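Local coordinates for glycosylation Associate Protein 2 (Streptococcus agalactiae serotype V, PDB 6OYC) that probably takes part, with its Gap1 and Gap3 partners, in the glycosylation and accessory Sec secretion of a serine-rich surface adhesin, at residues I198-V203 with E224-L229; K217-E222 with I230-D235. All coordinates share one frame; numbering follows the deposited sequence.

Interactions 1 and 2 lie in one beta sandwich and their centres are about 12 Å apart. Their segments alternate along the chain: 198-203, 217-222, 224-229, 230-235. Strands 198-208 and 215-222 are neighbours in one antiparallel sheet, and Leu-202 N approaches Phe-221 O at 2.7 Å, a probable hydrogen bond. Arg-201 NH2 and Glu-222 OE1 form a salt bridge of 3.0 Å. The two apolar clusters are continuous, since Leu-226 CD2 lies 3.6 Å from Phe-221 CB. Interaction 1 packs Leu-226 of 224-229 against strand 198-208. Interaction 2 continues the apolar packing to a sulfate, probably from the crystallisation liquor, held at Trp-219.

Interaction 1. Residues I198-V203 with E224-L229; sequences IDIRLV and EDLNQL
Leu-226 inserts its two methyl groups between Ile-200 and Leu-202, which lie on the same side of strand 198-208. The packed part is small and wholly apolar. Each methyl of Leu-226 has its own partner. CD1 of Leu-226 meets CG1 of Ile-200 at 3.5 Å, with CD1 of Ile-200 close behind. CD2 of Leu-226 meets CB of Leu-202 at 3.8 Å and also touches CD2 of Leu-202. In Ile-200, CG1 sits between the backbone N and the carbonyl carbon (chi1 61°). This turns the CG1-CD1 arm across the end of Leu-226. His-192 of strand 185-195 also touches Ile-200 and Leu-226.

The solvent side is polar and is held together within 224-229 itself. Here Glu-224 receives two amide side chains. Gln-228 NE2 donates to Glu-224 OE1 at 3.0 Å, on the syn side but 32° out of the carboxylate plane. Asn-227 ND2 donates to Glu-224 OE2 at 3.0 Å, from above that plane. Backbone bonds from Asn-227 N to Glu-224 O and from Gln-228 N to Asp-225 O tighten the turn. Arg-201 points from the other face of its strand and pairs with Glu-222.

Between these two segments the contact is apolar packing, and the polar bonds within 224-229 probably steady the turn that carries Leu-226.

Interaction 2. Residues K217-E222 with I230-D235; sequences KEWYFE and ISLESD. With SO4 (sulfate ion), chain P.
Leu-232 lays CD2 over the five-membered ring of Trp-219. The methyl is 3.7 Å from the ring centroid and only 5° off the normal, a well-centred CH-pi contact. CD1 of Leu-232 covers the six-membered ring and reaches CE3 of Trp-219 at 3.8 Å. Two residues along each strand, CG2 of Ile-230 lies over the Phe-221 ring, 4.0 Å from its centroid and 27° off the normal. CZ of Phe-221 also touches CD2 of Leu-232 at 4.0 Å, obliquely.

CG of Lys-217 lies over the other face of the Trp-219 ring, offset toward the rim. The chain then bends and brings CE to the sulfate. At the ring edge, NE1 of Trp-219 donates to sulfate O3 at 3.1 Å with an angle of 160°. A second bond, to sulfate O1, is weak. NZ of Lys-217 is 3.5 Å from sulfate O2, and its charge probably favours the anion.

Strands 215-222 and 230-232 run antiparallel, their axes 10.2 Å apart, in different sheets. Strand 215-222 pairs with 198-208, and 230-232 with 185-195. The contact is therefore face-to-face packing across the sandwich. Glu-233 forms salt bridges with Arg-120 and Lys-124 of helix 115-125.

Interaction 1. Residues I198-V203 with E224-L229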
ATOM      1  N   ILE B 198      18.929 -23.187 -10.676  1.00 43.75           N
ATOM      2  CA  ILE B 198      19.403 -22.630  -9.418  1.00 45.50           C
ATOM      3  C   ILE B 198      18.314 -22.788  -8.379  1.00 43.24           C
ATOM      4  O   ILE B 198      17.140 -22.540  -8.656  1.00 40.48           O
ATOM      5  CB  ILE B 198      19.772 -21.143  -9.525  1.00 44.62           C
ATOM      6  CG1 ILE B 198      20.746 -20.913 -10.651  1.00 44.41           C
ATOM      7  CG2 ILE B 198      20.372 -20.654  -8.200  1.00 41.79           C
ATOM      8  CD1 ILE B 198      21.540 -19.655 -10.420  1.00 49.58           C
ATOM      9  N   ASP B 199      18.707 -23.167  -7.183  1.00 40.43           N
ATOM     10  CA  ASP B 199      17.829 -23.080  -6.035  1.00 38.49           C
ATOM     11  C   ASP B 199      18.483 -22.137  -5.039  1.00 37.88           C
ATOM     12  O   ASP B 199      19.704 -22.166  -4.857  1.00 36.62           O
ATOM     13  CB  ASP B 199      17.580 -24.469  -5.430  1.00 45.90           C
ATOM     14  CG  ASP B 199      16.793 -25.396  -6.372  1.00 52.34           C
ATOM     15  OD1 ASP B 199      16.317 -24.932  -7.432  1.00 50.86           O
ATOM     16  OD2 ASP B 199      16.635 -26.592  -6.047  1.00 60.89           O
ATOM     17  N   ILE B 200      17.690 -21.269  -4.434  1.00 35.43           N
ATOM     18  CA  ILE B 200      18.195 -20.395  -3.387  1.00 34.76           C
ATOM     19  C   ILE B 200      17.400 -20.640  -2.114  1.00 40.20           C
ATOM     20  O   ILE B 200      16.200 -20.947  -2.149  1.00 37.54           O
ATOM     21  CB  ILE B 200      18.156 -18.901  -3.778  1.00 34.18           C
ATOM     22  CG1 ILE B 200      16.729 -18.454  -4.053  1.00 39.51           C
ATOM     23  CG2 ILE B 200      19.041 -18.628  -4.991  1.00 35.51           C
ATOM     24  CD1 ILE B 200      16.612 -16.965  -4.285  1.00 40.44           C
ATOM     25  N   ARG B 201      18.094 -20.504  -0.980  1.00 37.18           N
ATOM     26  CA  ARG B 201      17.520 -20.644   0.350  1.00 37.03           C
ATOM     27  C   ARG B 201      17.893 -19.440   1.212  1.00 35.47           C
ATOM     28  O   ARG B 201      19.066 -19.063   1.306  1.00 33.43           O
ATOM     29  CB  ARG B 201      17.989 -21.931   1.035  1.00 34.73           C
ATOM     30  CG  ARG B 201      17.537 -21.988   2.494  1.00 39.16           C
ATOM     31  CD  ARG B 201      18.094 -23.191   3.239  1.00 37.94           C
ATOM     32  NE  ARG B 201      17.539 -24.433   2.717  1.00 38.91           N
ATOM     33  CZ  ARG B 201      18.164 -25.605   2.714  1.00 41.22           C
ATOM     34  NH1 ARG B 201      19.385 -25.731   3.219  1.00 40.46           N
ATOM     35  NH2 ARG B 201      17.555 -26.658   2.196  1.00 43.21           N
ATOM     36  N   LEU B 202      16.897 -18.866   1.861  1.00 34.65           N
ATOM     37  CA  LEU B 202      17.087 -17.769   2.794  1.00 33.75           C
ATOM     38  C   LEU B 202      17.057 -18.321   4.214  1.00 32.50           C
ATOM     39  O   LEU B 202      16.099 -18.999   4.592  1.00 33.98           O
ATOM     40  CB  LEU B 202      15.979 -16.738   2.601  1.00 35.90           C
ATOM     41  CG  LEU B 202      16.264 -15.265   2.810  1.00 36.20           C
ATOM     42  CD1 LEU B 202      17.415 -14.819   1.915  1.00 29.25           C
ATOM     43  CD2 LEU B 202      14.999 -14.487   2.513  1.00 34.88           C
ATOM     44  N   VAL B 203      18.098 -18.037   4.995  1.00 30.17           N
ATOM     45  CA  VAL B 203      18.144 -18.394   6.409  1.00 29.98           C
ATOM     46  C   VAL B 203      18.005 -17.120   7.231  1.00 30.26           C
ATOM     47  O   VAL B 203      18.704 -16.129   6.992  1.00 31.79           O
ATOM     48  CB  VAL B 203      19.427 -19.162   6.768  1.00 32.26           C
ATOM     49  CG1 VAL B 203      19.493 -19.403   8.255  1.00 30.23           C
ATOM     50  CG2 VAL B 203      19.475 -20.473   6.001  1.00 29.00           C
ATOM     51  N   GLU B 224      10.017 -21.762  -4.063  1.00 44.33           N
ATOM     52  CA  GLU B 224       8.707 -21.154  -4.285  1.00 48.05           C
ATOM     53  C   GLU B 224       8.297 -20.268  -3.118  1.00 44.81           C
ATOM     54  O   GLU B 224       7.613 -19.258  -3.322  1.00 40.16           O
ATOM     55  CB  GLU B 224       7.655 -22.237  -4.545  1.00 53.07           C
ATOM     56  CG  GLU B 224       6.188 -21.744  -4.591  1.00 69.43           C
ATOM     57  CD  GLU B 224       5.916 -20.619  -5.620  1.00 75.82           C
ATOM     58  OE1 GLU B 224       4.897 -19.905  -5.453  1.00 83.82           O
ATOM     59  OE2 GLU B 224       6.694 -20.458  -6.598  1.00 69.40           O
ATOM     60  N   ASP B 225       8.723 -20.615  -1.900  1.00 42.63           N
ATOM     61  CA  ASP B 225       8.434 -19.774  -0.743  1.00 42.50           C
ATOM     62  C   ASP B 225       9.005 -18.372  -0.909  1.00 42.02           C
ATOM     63  O   ASP B 225       8.386 -17.397  -0.477  1.00 39.05           O
ATOM     64  CB  ASP B 225       8.976 -20.424   0.529  1.00 38.65           C
ATOM     65  CG  ASP B 225       8.125 -21.584   0.983  1.00 44.94           C
ATOM     66  OD1 ASP B 225       6.963 -21.645   0.538  1.00 51.52           O
ATOM     67  OD2 ASP B 225       8.602 -22.428   1.769  1.00 45.45           O
ATOM     68  N   LEU B 226      10.182 -18.245  -1.532  1.00 40.53           N
ATOM     69  CA  LEU B 226      10.783 -16.921  -1.681  1.00 41.01           C
ATOM     70  C   LEU B 226      10.059 -16.058  -2.696  1.00 38.86           C
ATOM     71  O   LEU B 226      10.329 -14.854  -2.752  1.00 35.63           O
ATOM     72  CB  LEU B 226      12.252 -17.038  -2.072  1.00 33.76           C
ATOM     73  CG  LEU B 226      13.084 -17.681  -0.969  1.00 38.96           C
ATOM     74  CD1 LEU B 226      14.572 -17.728  -1.339  1.00 36.22           C
ATOM     75  CD2 LEU B 226      12.871 -16.932   0.341  1.00 36.40           C
ATOM     76  N   ASN B 227       9.178 -16.653  -3.507  1.00 42.18           N
ATOM     77  CA  ASN B 227       8.281 -15.930  -4.403  1.00 42.17           C
ATOM     78  C   ASN B 227       7.083 -15.341  -3.680  1.00 43.14           C
ATOM     79  O   ASN B 227       6.351 -14.536  -4.273  1.00 42.65           O
ATOM     80  CB  ASN B 227       7.773 -16.857  -5.516  1.00 42.49           C
ATOM     81  CG  ASN B 227       8.835 -17.161  -6.554  1.00 45.90           C
ATOM     82  OD1 ASN B 227       9.732 -16.354  -6.807  1.00 42.88           O
ATOM     83  ND2 ASN B 227       8.738 -18.327  -7.157  1.00 49.27           N
ATOM     84  N   GLN B 228       6.860 -15.737  -2.433  1.00 39.62           N
ATOM     85  CA  GLN B 228       5.692 -15.345  -1.669  1.00 41.21           C
ATOM     86  C   GLN B 228       6.101 -14.464  -0.503  1.00 40.15           C
ATOM     87  O   GLN B 228       7.247 -14.470  -0.050  1.00 36.29           O
ATOM     88  CB  GLN B 228       4.936 -16.576  -1.139  1.00 40.51           C
ATOM     89  CG  GLN B 228       4.400 -17.501  -2.226  1.00 45.33           C
ATOM     90  CD  GLN B 228       3.667 -16.737  -3.331  1.00 53.93           C
ATOM     91  OE1 GLN B 228       3.015 -15.716  -3.078  1.00 53.09           O
ATOM     92  NE2 GLN B 228       3.774 -17.233  -4.565  1.00 55.52           N
ATOM     93  N   LEU B 229       5.128 -13.709  -0.015  1.00 40.63           N
ATOM     94  CA  LEU B 229       5.281 -13.025   1.255  1.00 37.14           C
ATOM     95  C   LEU B 229       5.698 -14.008   2.351  1.00 34.48           C
ATOM     96  O   LEU B 229       5.227 -15.146   2.417  1.00 33.80           O
ATOM     97  CB  LEU B 229       3.960 -12.339   1.605  1.00 37.77           C
ATOM     98  CG  LEU B 229       4.072 -11.021   2.354  1.00 42.48           C
ATOM     99  CD1 LEU B 229       4.759  -9.969   1.479  1.00 40.82           C
ATOM    100  CD2 LEU B 229       2.676 -10.568   2.756  1.00 39.41           C
TER

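Interaction 2. Residues K217-E222 with I230-D235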
ATOM      1  N   LYS B 217      15.695 -18.299  17.538  1.00 32.74           N
ATOM      2  CA  LYS B 217      14.815 -18.911  16.551  1.00 30.61           C
ATOM      3  C   LYS B 217      15.408 -18.682  15.174  1.00 32.22           C
ATOM      4  O   LYS B 217      15.948 -17.603  14.892  1.00 31.43           O
ATOM      5  CB  LYS B 217      13.393 -18.315  16.636  1.00 36.34           C
ATOM      6  CG  LYS B 217      12.377 -18.918  15.647  1.00 41.31           C
ATOM      7  CD  LYS B 217      11.289 -19.739  16.366  1.00 43.59           C
ATOM      8  CE  LYS B 217      10.422 -20.566  15.388  1.00 49.86           C
ATOM      9  NZ  LYS B 217      11.173 -21.610  14.598  1.00 50.14           N
ATOM     10  N   GLU B 218      15.329 -19.713  14.334  1.00 32.12           N
ATOM     11  CA  GLU B 218      15.752 -19.637  12.941  1.00 36.49           C
ATOM     12  C   GLU B 218      14.657 -20.210  12.065  1.00 34.69           C
ATOM     13  O   GLU B 218      14.081 -21.248  12.399  1.00 34.54           O
ATOM     14  CB  GLU B 218      17.046 -20.435  12.651  1.00 29.79           C
ATOM     15  CG  GLU B 218      18.308 -19.770  13.095  1.00 40.61           C
ATOM     16  CD  GLU B 218      19.535 -20.299  12.361  1.00 44.30           C
ATOM     17  OE1 GLU B 218      20.391 -19.477  11.968  1.00 39.92           O
ATOM     18  OE2 GLU B 218      19.632 -21.533  12.169  1.00 50.30           O
ATOM     19  N   TRP B 219      14.411 -19.552  10.928  1.00 30.17           N
ATOM     20  CA  TRP B 219      13.580 -20.073   9.853  1.00 31.48           C
ATOM     21  C   TRP B 219      14.398 -20.199   8.574  1.00 34.85           C
ATOM     22  O   TRP B 219      15.446 -19.561   8.415  1.00 33.16           O
ATOM     23  CB  TRP B 219      12.388 -19.160   9.559  1.00 30.08           C
ATOM     24  CG  TRP B 219      11.508 -18.759  10.717  1.00 33.93           C
ATOM     25  CD1 TRP B 219      10.280 -19.275  11.018  1.00 34.13           C
ATOM     26  CD2 TRP B 219      11.749 -17.716  11.675  1.00 30.27           C
ATOM     27  NE1 TRP B 219       9.756 -18.636  12.112  1.00 32.96           N
ATOM     28  CE2 TRP B 219      10.625 -17.665  12.527  1.00 32.29           C
ATOM     29  CE3 TRP B 219      12.808 -16.826  11.900  1.00 29.30           C
ATOM     30  CZ2 TRP B 219      10.530 -16.764  13.603  1.00 35.04           C
ATOM     31  CZ3 TRP B 219      12.712 -15.924  12.957  1.00 32.78           C
ATOM     32  CH2 TRP B 219      11.576 -15.898  13.800  1.00 31.56           C
ATOM     33  N   TYR B 220      13.886 -20.987   7.627  1.00 36.36           N
ATOM     34  CA  TYR B 220      14.474 -21.052   6.295  1.00 37.62           C
ATOM     35  C   TYR B 220      13.359 -21.037   5.259  1.00 36.60           C
ATOM     36  O   TYR B 220      12.242 -21.485   5.518  1.00 36.14           O
ATOM     37  CB  TYR B 220      15.353 -22.299   6.099  1.00 35.22           C
ATOM     38  CG  TYR B 220      14.519 -23.546   5.953  1.00 45.17           C
ATOM     39  CD1 TYR B 220      14.023 -24.207   7.075  1.00 47.21           C
ATOM     40  CD2 TYR B 220      14.179 -24.046   4.694  1.00 49.22           C
ATOM     41  CE1 TYR B 220      13.222 -25.337   6.949  1.00 48.06           C
ATOM     42  CE2 TYR B 220      13.373 -25.178   4.567  1.00 50.37           C
ATOM     43  CZ  TYR B 220      12.901 -25.814   5.699  1.00 46.81           C
ATOM     44  OH  TYR B 220      12.104 -26.940   5.593  1.00 56.35           O
ATOM     45  N   PHE B 221      13.674 -20.517   4.079  1.00 33.29           N
ATOM     46  CA  PHE B 221      12.717 -20.478   2.982  1.00 34.96           C
ATOM     47  C   PHE B 221      13.484 -20.634   1.680  1.00 34.82           C
ATOM     48  O   PHE B 221      14.521 -19.988   1.481  1.00 38.76           O
ATOM     49  CB  PHE B 221      11.903 -19.165   2.997  1.00 35.16           C
ATOM     50  CG  PHE B 221      11.105 -18.978   4.257  1.00 37.29           C
ATOM     51  CD1 PHE B 221       9.873 -19.601   4.414  1.00 36.93           C
ATOM     52  CD2 PHE B 221      11.616 -18.227   5.311  1.00 34.86           C
ATOM     53  CE1 PHE B 221       9.162 -19.471   5.597  1.00 37.59           C
ATOM     54  CE2 PHE B 221      10.915 -18.086   6.487  1.00 34.67           C
ATOM     55  CZ  PHE B 221       9.681 -18.701   6.637  1.00 36.15           C
ATOM     56  N   GLU B 222      12.987 -21.490   0.801  1.00 35.09           N
ATOM     57  CA  GLU B 222      13.665 -21.739  -0.458  1.00 38.11           C
ATOM     58  C   GLU B 222      12.651 -21.722  -1.584  1.00 39.11           C
ATOM     59  O   GLU B 222      11.439 -21.701  -1.350  1.00 45.85           O
ATOM     60  CB  GLU B 222      14.417 -23.065  -0.432  1.00 42.60           C
ATOM     61  CG  GLU B 222      13.553 -24.223  -0.035  1.00 43.09           C
ATOM     62  CD  GLU B 222      14.363 -25.407   0.449  1.00 50.73           C
ATOM     63  OE1 GLU B 222      14.877 -25.362   1.587  1.00 54.61           O
ATOM     64  OE2 GLU B 222      14.487 -26.388  -0.308  1.00 55.12           O
ATOM     65  N   ILE B 230       6.597 -13.568   3.218  1.00 33.27           N
ATOM     66  CA  ILE B 230       6.994 -14.330   4.393  1.00 31.74           C
ATOM     67  C   ILE B 230       6.459 -13.601   5.612  1.00 32.01           C
ATOM     68  O   ILE B 230       6.654 -12.388   5.748  1.00 32.25           O
ATOM     69  CB  ILE B 230       8.521 -14.486   4.462  1.00 31.94           C
ATOM     70  CG1 ILE B 230       9.024 -15.298   3.267  1.00 31.29           C
ATOM     71  CG2 ILE B 230       8.953 -15.117   5.782  1.00 29.74           C
ATOM     72  CD1 ILE B 230      10.560 -15.319   3.167  1.00 28.78           C
ATOM     73  N   SER B 231       5.776 -14.327   6.489  1.00 28.11           N
ATOM     74  CA  SER B 231       5.108 -13.709   7.629  1.00 29.06           C
ATOM     75  C   SER B 231       5.557 -14.430   8.888  1.00 30.44           C
ATOM     76  O   SER B 231       5.169 -15.581   9.122  1.00 31.30           O
ATOM     77  CB  SER B 231       3.584 -13.749   7.475  1.00 29.39           C
ATOM     78  OG  SER B 231       2.953 -13.161   8.598  1.00 30.49           O
ATOM     79  N   LEU B 232       6.364 -13.745   9.692  1.00 29.92           N
ATOM     80  CA  LEU B 232       7.017 -14.317  10.861  1.00 30.00           C
ATOM     81  C   LEU B 232       6.444 -13.722  12.133  1.00 29.69           C
ATOM     82  O   LEU B 232       6.233 -12.512  12.233  1.00 30.20           O
ATOM     83  CB  LEU B 232       8.518 -14.047  10.850  1.00 27.10           C
ATOM     84  CG  LEU B 232       9.247 -14.585   9.622  1.00 29.90           C
ATOM     85  CD1 LEU B 232      10.761 -14.394   9.791  1.00 26.24           C
ATOM     86  CD2 LEU B 232       8.875 -16.046   9.483  1.00 29.01           C
ATOM     87  N   GLU B 233       6.286 -14.559  13.133  1.00 28.52           N
ATOM     88  CA  GLU B 233       5.661 -14.107  14.351  1.00 31.91           C
ATOM     89  C   GLU B 233       6.239 -14.918  15.491  1.00 31.85           C
ATOM     90  O   GLU B 233       6.305 -16.144  15.408  1.00 31.12           O
ATOM     91  CB  GLU B 233       4.145 -14.292  14.223  1.00 34.56           C
ATOM     92  CG  GLU B 233       3.375 -14.058  15.428  1.00 36.32           C
ATOM     93  CD  GLU B 233       3.138 -15.310  16.235  1.00 37.33           C
ATOM     94  OE1 GLU B 233       2.477 -16.249  15.745  1.00 36.68           O
ATOM     95  OE2 GLU B 233       3.581 -15.306  17.394  1.00 39.47           O
ATOM     96  N   SER B 234       6.677 -14.233  16.542  1.00 29.92           N
ATOM     97  CA  SER B 234       7.140 -14.913  17.739  1.00 29.40           C
ATOM     98  C   SER B 234       6.971 -13.974  18.914  1.00 30.02           C
ATOM     99  O   SER B 234       6.959 -12.755  18.752  1.00 35.00           O
ATOM    100  CB  SER B 234       8.614 -15.344  17.625  1.00 36.42           C
ATOM    101  OG  SER B 234       9.138 -15.677  18.896  1.00 30.69           O
ATOM    102  N   ASP B 235       6.863 -14.538  20.107  1.00 30.59           N
ATOM    103  CA  ASP B 235       6.743 -13.661  21.259  1.00 36.80           C
ATOM    104  C   ASP B 235       8.089 -13.186  21.792  1.00 37.15           C
ATOM    105  O   ASP B 235       8.118 -12.417  22.758  1.00 37.41           O
ATOM    106  CB  ASP B 235       5.926 -14.328  22.357  1.00 39.93           C
ATOM    107  CG  ASP B 235       4.462 -14.559  21.934  1.00 46.34           C
ATOM    108  OD1 ASP B 235       3.835 -15.515  22.444  1.00 46.86           O
ATOM    109  OD2 ASP B 235       3.940 -13.767  21.106  1.00 41.44           O
TER
HETATM  110  S   SO4 P 605       7.084 -20.863  13.502  1.00 47.98           S
HETATM  111  O1  SO4 P 605       7.595 -21.024  12.150  1.00 44.52           O
HETATM  112  O2  SO4 P 605       7.667 -21.905  14.345  1.00 49.77           O
HETATM  113  O3  SO4 P 605       7.457 -19.528  13.980  1.00 45.36           O
HETATM  114  O4  SO4 P 605       5.621 -20.998  13.475  1.00 48.57           O